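Local coordinates for UPF0255 protein frsA (Vibrio vulnificus, PDB 4I4C) that probably hydrolyses carboxylic esters as a serine esterase of the alpha/beta-hydrolase clan, and is not a cofactor-independent pyruvate decarboxylase, at residues R50-L55 with G96-E101; K169-P174 with F256-V261; G178-H183 with Q249-E254. All blocks are in the same frame, centred on the assembly; numbering follows the deposited sequence.

Contact 1 of 3, residues R50-L55 with G96-E101; sequences RNLRRL and GNWAYE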
loop_
_atom_site.group_PDB
_atom_site.type_symbol
_atom_site.label_atom_id
_atom_site.label_comp_id
_atom_site.label_asym_id
_atom_site.label_seq_id
_atom_site.Cartn_x
_atom_site.Cartn_y
_atom_site.Cartn_z
ATOM N N ARG A 50 2.138 -12.325 10.416
ATOM C CA ARG A 50 2.342 -11.276 9.422
ATOM C C ARG A 50 3.538 -11.558 8.526
ATOM O O ARG A 50 4.515 -12.140 8.959
ATOM C CB ARG A 50 2.549 -9.937 10.128
ATOM C CG ARG A 50 1.280 -9.409 10.743
ATOM C CD ARG A 50 1.583 -8.317 11.737
ATOM N NE ARG A 50 0.370 -7.831 12.401
ATOM C CZ ARG A 50 -0.146 -8.350 13.518
ATOM N NH1 ARG A 50 0.409 -9.417 14.096
ATOM N NH2 ARG A 50 -1.240 -7.816 14.041
ATOM N N ASN A 51 3.445 -11.156 7.260
ATOM C CA ASN A 51 4.641 -11.068 6.444
ATOM C C ASN A 51 5.401 -9.823 6.883
ATOM O O ASN A 51 4.905 -8.708 6.765
ATOM C CB ASN A 51 4.312 -11.015 4.950
ATOM C CG ASN A 51 5.564 -10.988 4.078
ATOM O OD1 ASN A 51 5.793 -10.030 3.349
ATOM N ND2 ASN A 51 6.388 -12.032 4.170
ATOM N N LEU A 52 6.585 -10.041 7.440
ATOM C CA LEU A 52 7.463 -8.969 7.897
ATOM C C LEU A 52 8.082 -8.226 6.720
ATOM O O LEU A 52 8.677 -8.836 5.829
ATOM C CB LEU A 52 8.585 -9.560 8.747
ATOM C CG LEU A 52 8.555 -9.240 10.226
ATOM C CD1 LEU A 52 7.173 -9.494 10.774
ATOM C CD2 LEU A 52 9.621 -10.063 10.938
ATOM N N ARG A 53 7.935 -6.907 6.735
ATOM C CA ARG A 53 8.463 -6.040 5.686
ATOM C C ARG A 53 9.564 -5.116 6.238
ATOM O O ARG A 53 9.517 -3.899 6.022
ATOM C CB ARG A 53 7.332 -5.171 5.144
ATOM C CG ARG A 53 6.050 -5.929 4.812
ATOM C CD ARG A 53 5.903 -6.138 3.325
ATOM N NE ARG A 53 4.908 -7.168 3.016
ATOM C CZ ARG A 53 3.652 -6.925 2.648
ATOM N NH1 ARG A 53 3.217 -5.677 2.536
ATOM N NH2 ARG A 53 2.829 -7.935 2.390
ATOM N N ARG A 54 10.526 -5.684 6.964
ATOM C CA ARG A 54 11.607 -4.906 7.588
ATOM C C ARG A 54 12.238 -3.850 6.679
ATOM O O ARG A 54 12.284 -2.672 7.035
ATOM C CB ARG A 54 12.726 -5.821 8.089
ATOM C CG ARG A 54 12.496 -6.504 9.409
ATOM C CD ARG A 54 13.778 -7.241 9.768
ATOM N NE ARG A 54 13.843 -7.658 11.163
ATOM C CZ ARG A 54 13.479 -8.861 11.599
ATOM N NH1 ARG A 54 13.009 -9.764 10.752
ATOM N NH2 ARG A 54 13.584 -9.165 12.887
ATOM N N LEU A 55 12.737 -4.281 5.520
ATOM C CA LEU A 55 13.369 -3.370 4.563
ATOM C C LEU A 55 12.395 -2.345 3.959
ATOM O O LEU A 55 12.768 -1.194 3.733
ATOM C CB LEU A 55 14.092 -4.162 3.460
ATOM C CG LEU A 55 15.258 -4.988 4.018
ATOM C CD1 LEU A 55 16.027 -5.745 2.949
ATOM C CD2 LEU A 55 16.188 -4.082 4.748
ATOM N N GLY A 96 4.214 -7.055 24.305
ATOM C CA GLY A 96 4.330 -8.197 23.411
ATOM C C GLY A 96 3.352 -8.192 22.248
ATOM O O GLY A 96 3.611 -8.807 21.222
ATOM N N ASN A 97 2.223 -7.507 22.401
ATOM C CA ASN A 97 1.232 -7.435 21.323
ATOM C C ASN A 97 1.755 -6.549 20.191
ATOM O O ASN A 97 2.365 -5.517 20.445
ATOM C CB ASN A 97 -0.116 -6.926 21.859
ATOM C CG ASN A 97 -1.125 -6.581 20.745
ATOM O OD1 ASN A 97 -1.158 -5.457 20.248
ATOM N ND2 ASN A 97 -1.969 -7.537 20.394
ATOM N N TRP A 98 1.514 -6.967 18.947
ATOM C CA TRP A 98 2.024 -6.253 17.777
ATOM C C TRP A 98 1.539 -4.800 17.746
ATOM O O TRP A 98 2.347 -3.877 17.710
ATOM C CB TRP A 98 1.612 -6.976 16.493
ATOM C CG TRP A 98 2.006 -6.239 15.238
ATOM C CD1 TRP A 98 1.346 -5.201 14.646
ATOM C CD2 TRP A 98 3.141 -6.512 14.424
ATOM N NE1 TRP A 98 2.009 -4.804 13.517
ATOM C CE2 TRP A 98 3.119 -5.594 13.357
ATOM C CE3 TRP A 98 4.182 -7.450 14.491
ATOM C CZ2 TRP A 98 4.098 -5.576 12.372
ATOM C CZ3 TRP A 98 5.155 -7.434 13.516
ATOM C CH2 TRP A 98 5.101 -6.507 12.459
ATOM N N ALA A 99 0.225 -4.604 17.792
ATOM C CA ALA A 99 -0.328 -3.245 17.823
ATOM C C ALA A 99 0.197 -2.434 19.002
ATOM O O ALA A 99 0.530 -1.273 18.852
ATOM C CB ALA A 99 -1.840 -3.272 17.852
ATOM N N TYR A 100 0.251 -3.053 20.176
ATOM C CA TYR A 100 0.702 -2.356 21.386
ATOM C C TYR A 100 2.136 -1.854 21.236
ATOM O O TYR A 100 2.439 -0.698 21.527
ATOM C CB TYR A 100 0.622 -3.291 22.588
ATOM C CG TYR A 100 1.083 -2.657 23.884
ATOM C CD1 TYR A 100 2.405 -2.755 24.296
ATOM C CD2 TYR A 100 0.198 -1.951 24.685
ATOM C CE1 TYR A 100 2.834 -2.170 25.479
ATOM C CE2 TYR A 100 0.615 -1.366 25.877
ATOM C CZ TYR A 100 1.932 -1.477 26.264
ATOM O OH TYR A 100 2.363 -0.894 27.434
ATOM N N GLU A 101 3.025 -2.732 20.785
ATOM C CA GLU A 101 4.434 -2.380 20.738
ATOM C C GLU A 101 4.706 -1.346 19.655
ATOM O O GLU A 101 5.544 -0.463 19.850
ATOM C CB GLU A 101 5.330 -3.615 20.584
ATOM C CG GLU A 101 5.284 -4.609 21.783
ATOM C CD GLU A 101 5.836 -4.054 23.094
ATOM O OE1 GLU A 101 6.404 -2.946 23.113
ATOM O OE2 GLU A 101 5.703 -4.751 24.127
#

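Contact 2 of 3, residues K169-P174 with F256-V261; sequences KQLEIP and FSIPYV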
loop_
_atom_site.group_PDB
_atom_site.type_symbol
_atom_site.label_atom_id
_atom_site.label_comp_id
_atom_site.label_asym_id
_atom_site.label_seq_id
_atom_site.Cartn_x
_atom_site.Cartn_y
_atom_site.Cartn_z
ATOM N N LYS A 169 -3.032 19.105 1.274
ATOM C CA LYS A 169 -4.473 19.306 1.368
ATOM C C LYS A 169 -5.219 17.978 1.309
ATOM O O LYS A 169 -4.935 17.126 0.468
ATOM C CB LYS A 169 -4.962 20.206 0.236
ATOM C CG LYS A 169 -4.328 21.583 0.203
ATOM C CD LYS A 169 -4.723 22.306 -1.081
ATOM C CE LYS A 169 -3.986 23.625 -1.253
ATOM N NZ LYS A 169 -4.548 24.724 -0.412
ATOM N N GLN A 170 -6.178 17.801 2.206
ATOM C CA GLN A 170 -7.039 16.636 2.143
ATOM C C GLN A 170 -8.270 16.962 1.282
ATOM O O GLN A 170 -9.049 17.849 1.618
ATOM C CB GLN A 170 -7.439 16.194 3.551
ATOM C CG GLN A 170 -8.131 14.834 3.617
ATOM C CD GLN A 170 -8.606 14.480 5.025
ATOM O OE1 GLN A 170 -9.536 15.095 5.547
ATOM N NE2 GLN A 170 -7.966 13.487 5.641
ATOM N N LEU A 171 -8.425 16.262 0.162
ATOM C CA LEU A 171 -9.568 16.471 -0.719
ATOM C C LEU A 171 -10.663 15.422 -0.503
ATOM O O LEU A 171 -10.385 14.253 -0.208
ATOM C CB LEU A 171 -9.141 16.457 -2.187
ATOM C CG LEU A 171 -7.766 17.051 -2.489
ATOM C CD1 LEU A 171 -7.360 16.761 -3.930
ATOM C CD2 LEU A 171 -7.722 18.551 -2.193
ATOM N N GLU A 172 -11.908 15.858 -0.641
ATOM C CA GLU A 172 -13.061 14.968 -0.583
ATOM C C GLU A 172 -13.852 15.118 -1.879
ATOM O O GLU A 172 -14.484 16.143 -2.133
ATOM C CB GLU A 172 -13.941 15.271 0.631
ATOM C CG GLU A 172 -13.292 14.946 1.963
ATOM C CD GLU A 172 -14.241 15.085 3.149
ATOM O OE1 GLU A 172 -15.242 15.829 3.048
ATOM O OE2 GLU A 172 -13.980 14.442 4.190
ATOM N N ILE A 173 -13.804 14.072 -2.689
ATOM C CA ILE A 173 -14.334 14.095 -4.034
ATOM C C ILE A 173 -15.552 13.191 -4.111
ATOM O O ILE A 173 -15.430 11.970 -3.996
ATOM C CB ILE A 173 -13.271 13.587 -5.001
ATOM C CG1 ILE A 173 -12.020 14.460 -4.885
ATOM C CG2 ILE A 173 -13.805 13.569 -6.425
ATOM C CD1 ILE A 173 -10.804 13.882 -5.549
ATOM N N PRO A 174 -16.741 13.788 -4.284
ATOM C CA PRO A 174 -17.957 12.984 -4.426
ATOM C C PRO A 174 -17.865 11.959 -5.555
ATOM O O PRO A 174 -17.312 12.241 -6.620
ATOM C CB PRO A 174 -19.046 14.030 -4.719
ATOM C CG PRO A 174 -18.310 15.322 -4.986
ATOM C CD PRO A 174 -17.048 15.225 -4.198
ATOM N N PHE A 256 -9.393 18.655 -13.106
ATOM C CA PHE A 256 -9.769 19.825 -13.900
ATOM C C PHE A 256 -10.231 20.970 -13.018
ATOM O O PHE A 256 -10.004 22.137 -13.336
ATOM C CB PHE A 256 -10.893 19.492 -14.887
ATOM C CG PHE A 256 -10.493 18.531 -15.964
ATOM C CD1 PHE A 256 -9.596 18.909 -16.953
ATOM C CD2 PHE A 256 -11.030 17.254 -15.999
ATOM C CE1 PHE A 256 -9.229 18.026 -17.954
ATOM C CE2 PHE A 256 -10.668 16.362 -17.001
ATOM C CZ PHE A 256 -9.767 16.752 -17.980
ATOM N N SER A 257 -10.901 20.630 -11.921
ATOM C CA SER A 257 -11.459 21.631 -11.023
ATOM C C SER A 257 -10.461 22.021 -9.944
ATOM O O SER A 257 -10.728 22.900 -9.122
ATOM C CB SER A 257 -12.735 21.101 -10.373
ATOM O OG SER A 257 -13.679 20.733 -11.361
ATOM N N ILE A 258 -9.312 21.355 -9.935
ATOM C CA ILE A 258 -8.285 21.681 -8.961
ATOM C C ILE A 258 -7.202 22.515 -9.629
ATOM O O ILE A 258 -6.431 22.008 -10.449
ATOM C CB ILE A 258 -7.697 20.420 -8.306
ATOM C CG1 ILE A 258 -8.817 19.616 -7.647
ATOM C CG2 ILE A 258 -6.635 20.799 -7.277
ATOM C CD1 ILE A 258 -8.359 18.315 -7.082
ATOM N N PRO A 259 -7.159 23.813 -9.300
ATOM C CA PRO A 259 -6.233 24.726 -9.969
ATOM C C PRO A 259 -4.800 24.601 -9.461
ATOM O O PRO A 259 -3.898 25.138 -10.105
ATOM C CB PRO A 259 -6.807 26.103 -9.626
ATOM C CG PRO A 259 -7.446 25.903 -8.297
ATOM C CD PRO A 259 -7.984 24.501 -8.290
ATOM N N TYR A 260 -4.587 23.918 -8.332
ATOM C CA TYR A 260 -3.230 23.754 -7.808
ATOM C C TYR A 260 -2.385 22.800 -8.668
ATOM O O TYR A 260 -1.156 22.812 -8.594
ATOM C CB TYR A 260 -3.244 23.285 -6.350
ATOM C CG TYR A 260 -4.093 24.136 -5.420
ATOM C CD1 TYR A 260 -3.719 25.438 -5.098
ATOM C CD2 TYR A 260 -5.264 23.633 -4.860
ATOM C CE1 TYR A 260 -4.496 26.216 -4.249
ATOM C CE2 TYR A 260 -6.047 24.401 -4.010
ATOM C CZ TYR A 260 -5.657 25.692 -3.708
ATOM O OH TYR A 260 -6.428 26.458 -2.857
ATOM N N VAL A 261 -3.044 21.978 -9.476
ATOM C CA VAL A 261 -2.329 21.041 -10.347
ATOM C C VAL A 261 -2.475 21.411 -11.826
ATOM O O VAL A 261 -3.484 21.983 -12.234
ATOM C CB VAL A 261 -2.782 19.571 -10.128
ATOM C CG1 VAL A 261 -2.463 19.106 -8.696
ATOM C CG2 VAL A 261 -4.268 19.422 -10.418
#

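Contact 3 of 3, residues G178-H183 with Q249-E254; sequences GKITAH and QAVLNE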
loop_
_atom_site.group_PDB
_atom_site.type_symbol
_atom_site.label_atom_id
_atom_site.label_comp_id
_atom_site.label_asym_id
_atom_site.label_seq_id
_atom_site.Cartn_x
_atom_site.Cartn_y
_atom_site.Cartn_z
ATOM N N GLY A 178 -20.831 8.521 -1.769
ATOM C CA GLY A 178 -19.809 8.721 -0.766
ATOM C C GLY A 178 -18.835 9.750 -1.297
ATOM O O GLY A 178 -19.069 10.341 -2.358
ATOM N N LYS A 179 -17.750 9.975 -0.568
ATOM C CA LYS A 179 -16.654 10.804 -1.066
ATOM C C LYS A 179 -15.358 10.008 -1.079
ATOM O O LYS A 179 -15.100 9.189 -0.188
ATOM C CB LYS A 179 -16.458 12.055 -0.213
ATOM C CG LYS A 179 -17.669 12.967 -0.142
ATOM C CD LYS A 179 -17.425 14.103 0.835
ATOM C CE LYS A 179 -18.723 14.775 1.251
ATOM N NZ LYS A 179 -19.375 15.463 0.113
ATOM N N ILE A 180 -14.551 10.247 -2.101
ATOM C CA ILE A 180 -13.198 9.716 -2.158
ATOM C C ILE A 180 -12.293 10.676 -1.401
ATOM O O ILE A 180 -12.291 11.866 -1.692
ATOM C CB ILE A 180 -12.717 9.636 -3.608
ATOM C CG1 ILE A 180 -13.478 8.533 -4.352
ATOM C CG2 ILE A 180 -11.208 9.420 -3.657
ATOM C CD1 ILE A 180 -13.242 8.548 -5.870
ATOM N N THR A 181 -11.557 10.173 -0.412
ATOM C CA THR A 181 -10.616 11.009 0.331
ATOM C C THR A 181 -9.200 10.857 -0.211
ATOM O O THR A 181 -8.641 9.756 -0.215
ATOM C CB THR A 181 -10.577 10.662 1.820
ATOM O OG1 THR A 181 -11.887 10.802 2.384
ATOM C CG2 THR A 181 -9.618 11.596 2.545
ATOM N N ALA A 182 -8.614 11.966 -0.649
ATOM C CA ALA A 182 -7.268 11.933 -1.210
ATOM C C ALA A 182 -6.375 13.005 -0.583
ATOM O O ALA A 182 -6.861 14.024 -0.094
ATOM C CB ALA A 182 -7.325 12.083 -2.747
ATOM N N HIS A 183 -5.068 12.780 -0.594
ATOM C CA HIS A 183 -4.149 13.764 -0.033
ATOM C C HIS A 183 -3.236 14.361 -1.106
ATOM O O HIS A 183 -2.428 13.664 -1.706
ATOM C CB HIS A 183 -3.310 13.153 1.093
ATOM C CG HIS A 183 -4.094 12.821 2.323
ATOM N ND1 HIS A 183 -4.928 11.726 2.407
ATOM C CD2 HIS A 183 -4.176 13.444 3.526
ATOM C CE1 HIS A 183 -5.483 11.685 3.605
ATOM N NE2 HIS A 183 -5.041 12.720 4.303
ATOM N N GLN A 249 -10.132 7.132 -11.628
ATOM C CA GLN A 249 -10.670 7.790 -12.809
ATOM C C GLN A 249 -11.427 9.033 -12.378
ATOM O O GLN A 249 -11.328 10.092 -13.009
ATOM C CB GLN A 249 -11.597 6.843 -13.561
ATOM C CG GLN A 249 -12.276 7.477 -14.745
ATOM C CD GLN A 249 -12.412 6.513 -15.883
ATOM O OE1 GLN A 249 -12.858 5.377 -15.697
ATOM N NE2 GLN A 249 -12.006 6.945 -17.074
ATOM N N ALA A 250 -12.167 8.894 -11.284
ATOM C CA ALA A 250 -12.939 9.999 -10.727
ATOM C C ALA A 250 -12.008 11.056 -10.163
ATOM O O ALA A 250 -12.271 12.249 -10.291
ATOM C CB ALA A 250 -13.917 9.504 -9.648
ATOM N N VAL A 251 -10.924 10.624 -9.528
ATOM C CA VAL A 251 -9.942 11.569 -9.011
ATOM C C VAL A 251 -9.252 12.274 -10.186
ATOM O O VAL A 251 -8.984 13.476 -10.130
ATOM C CB VAL A 251 -8.892 10.891 -8.098
ATOM C CG1 VAL A 251 -7.774 11.857 -7.775
ATOM C CG2 VAL A 251 -9.531 10.392 -6.794
ATOM N N LEU A 252 -8.983 11.528 -11.258
ATOM C CA LEU A 252 -8.402 12.117 -12.469
ATOM C C LEU A 252 -9.340 13.167 -13.068
ATOM O O LEU A 252 -8.926 14.293 -13.363
ATOM C CB LEU A 252 -8.070 11.035 -13.504
ATOM C CG LEU A 252 -7.562 11.451 -14.892
ATOM C CD1 LEU A 252 -6.250 12.218 -14.818
ATOM C CD2 LEU A 252 -7.412 10.227 -15.791
ATOM N N ASN A 253 -10.611 12.806 -13.220
ATOM C CA ASN A 253 -11.594 13.732 -13.773
ATOM C C ASN A 253 -11.818 14.955 -12.898
ATOM O O ASN A 253 -12.271 15.992 -13.378
ATOM C CB ASN A 253 -12.924 13.021 -14.030
ATOM C CG ASN A 253 -12.820 11.976 -15.118
ATOM O OD1 ASN A 253 -11.916 12.022 -15.957
ATOM N ND2 ASN A 253 -13.746 11.022 -15.111
ATOM N N GLU A 254 -11.499 14.831 -11.612
ATOM C CA GLU A 254 -11.632 15.947 -10.685
ATOM C C GLU A 254 -10.482 16.972 -10.795
ATOM O O GLU A 254 -10.646 18.143 -10.426
ATOM C CB GLU A 254 -11.755 15.429 -9.246
ATOM C CG GLU A 254 -12.008 16.519 -8.216
ATOM C CD GLU A 254 -13.379 17.145 -8.364
ATOM O OE1 GLU A 254 -14.266 16.487 -8.947
ATOM O OE2 GLU A 254 -13.571 18.290 -7.896
#

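Contact 1 of 3, residues R50-L55 with G96-E101
The guanidinium of Arg50 lies flat on the indole of Trp98, the two planes only 3° from parallel and their centres 3.7 Å apart. Its central carbon sits above the five-membered part of the ring system, with Arg50 CZ 3.5 Å from Trp98 CG, which makes a cation-pi stack over the face. The aliphatic part of the same side chain covers the benzo half: Arg50 CD stands 3.6 Å from the centroid of the Trp98 six-membered ring, a CH-pi contact over the face. One arginine thus spans both rings, charge over the pyrrole and methylene over the benzene. The arginine chain runs extended from CG to NE and so lies along both rings; the indole comes to meet it because Trp98 CG is anti to the backbone N (chi1 175°). Leu52 adds a smaller apolar touch, its CD1 4.0 Å from Trp98 CZ3, meeting the ring obliquely.

The polar ends are held from outside. Arg50 NE donates to the carbonyl of Tyr137 and NH1 forms a salt bridge with Asp88, so the guanidinium is fixed in rotation as well as stacked; Trp98 NE1 bonds to the carbonyl of Ile134. Just before Trp98, Asn97 is the N-cap of helix 98-114, and Tyr100 N donates to Asn97 OD1 at 2.8 Å.

Arg50 belongs to the loop leading into helix 54-60, and Trp98 opens helix 98-114. Leu71 and Ile74 of helix 64-75 also pack on the indole, and Trp102, one turn further along its own helix, meets it with ring planes at about 45°, so the contact ties a connecting loop to neighbouring helices of the helical part.

Contact 2 of 3, residues K169-P174 with F256-V261
Lys169 reaches across to Tyr260 and lays its last methylene on the face of the phenol ring. Lys169 CE is 3.5 Å from Tyr260 CE2 and 3.7 Å from the ring centroid, a CH-pi contact somewhat off the ring centre, toward the rim. The lysine runs extended through chi2 and chi3 and then bends at its last torsion (chi4 -78°), which turns NZ toward the hydroxyl end of the ring. The ammonium stands 4.2 Å from the Tyr260 centroid and 33° off the normal, so the cation-pi component is off-centre. The two side chains meet at about a right angle.

Leu171, two residues further along the strand and on the same face, meets Ile258 tip to tip, with Leu171 CD1 3.7 Å from Ile258 CD1. Ile258 has its CG1 beside the backbone N and anti to the carbonyl carbon (chi1 -57°), and an extended chi2 then carries CD1 out to the leucine. Ile258 also starts the type I turn that runs to Val261, and this turn carries Tyr260 to the lysine.

Strand 167-175 is the outermost strand of the mixed sheet at this end, paired along one edge with strand 178-186. The loop that follows helix 246-254 covers part of its face, while Thr189 touches Tyr260 from another loop.

Aliphatic surface does most of the work here. The methyl-to-methyl touch lies toward the buried side, while the lysine and tyrosine sit at the margin, where the ring can take the methylenes on its face and probably draws some stabilisation from the nearby ammonium.

Contact 3 of 3, residues G178-H183 with Q249-E254
Ile180 carries the strand's side of this contact and splits it between its two branches. The branch methyl, Ile180 CG2, lies 3.7 Å from Val251 CG2, while the longer arm ends with Ile180 CD1 4.0 Å from Ala250 CB. The isoleucine therefore faces two consecutive residues of the helix at once. Its CG1 stands beside the backbone N (chi1 -70°) and chi2 is extended, which carries CD1 out over Ala250 and leaves CG2 to meet the valine. On the helix side, Val251 has CG1 anti to its backbone N (chi1 171°), and this leaves CG2 as the methyl in the contact. The two branched side chains meet at a slant. The helix comes close here, with the CA atoms of Ile180 and Val251 7.8 Å apart.

This is a helix packed on one face of a mixed sheet, as in the alpha/beta-hydrolase clan, to which the FrsA-like family belongs. Strand 178-186 lies second from the sheet's edge, between strands 167-175 and 223-226, and runs antiparallel to both.

Further out, the neighbouring strands help build the same apolar layer. Leu225 of strand 223-226 touches both Val251 and Ala182, Phe175 of strand 167-175 packs on Ala250, and Ile173 of that strand reaches Val251. The strand is held in place by backbone hydrogen bonds between Ile180 and Ile173 and between Ala182 and Leu171 along one edge, and between His183 and Thr226 along the other. The helix has polar ties of its own, made away from the strand: Gln249 NE2 bonds to Glu285 OE2, and Asn253 OD1 accepts from Lys288 NZ.

In the fold
Contact 1 comes first along the chain, in the helical part, and is complete before either of the others begins. It lies across the chain's centre from them, its centre about 35 Å from that of contact 2 and about 31 Å from that of contact 3. Those two are close neighbours, with centres about 8 Å apart: they use the adjacent strands 167-175 and 178-186 at one end of the mixed sheet, which pair antiparallel. Contact 3 falls between the two segments of contact 2 in sequence. Helix 246-254 and the loop after it thus cover the outermost strand and its neighbour, while contact 1 joins a loop to the helices on the far side of the chain's centre and touches neither of the others.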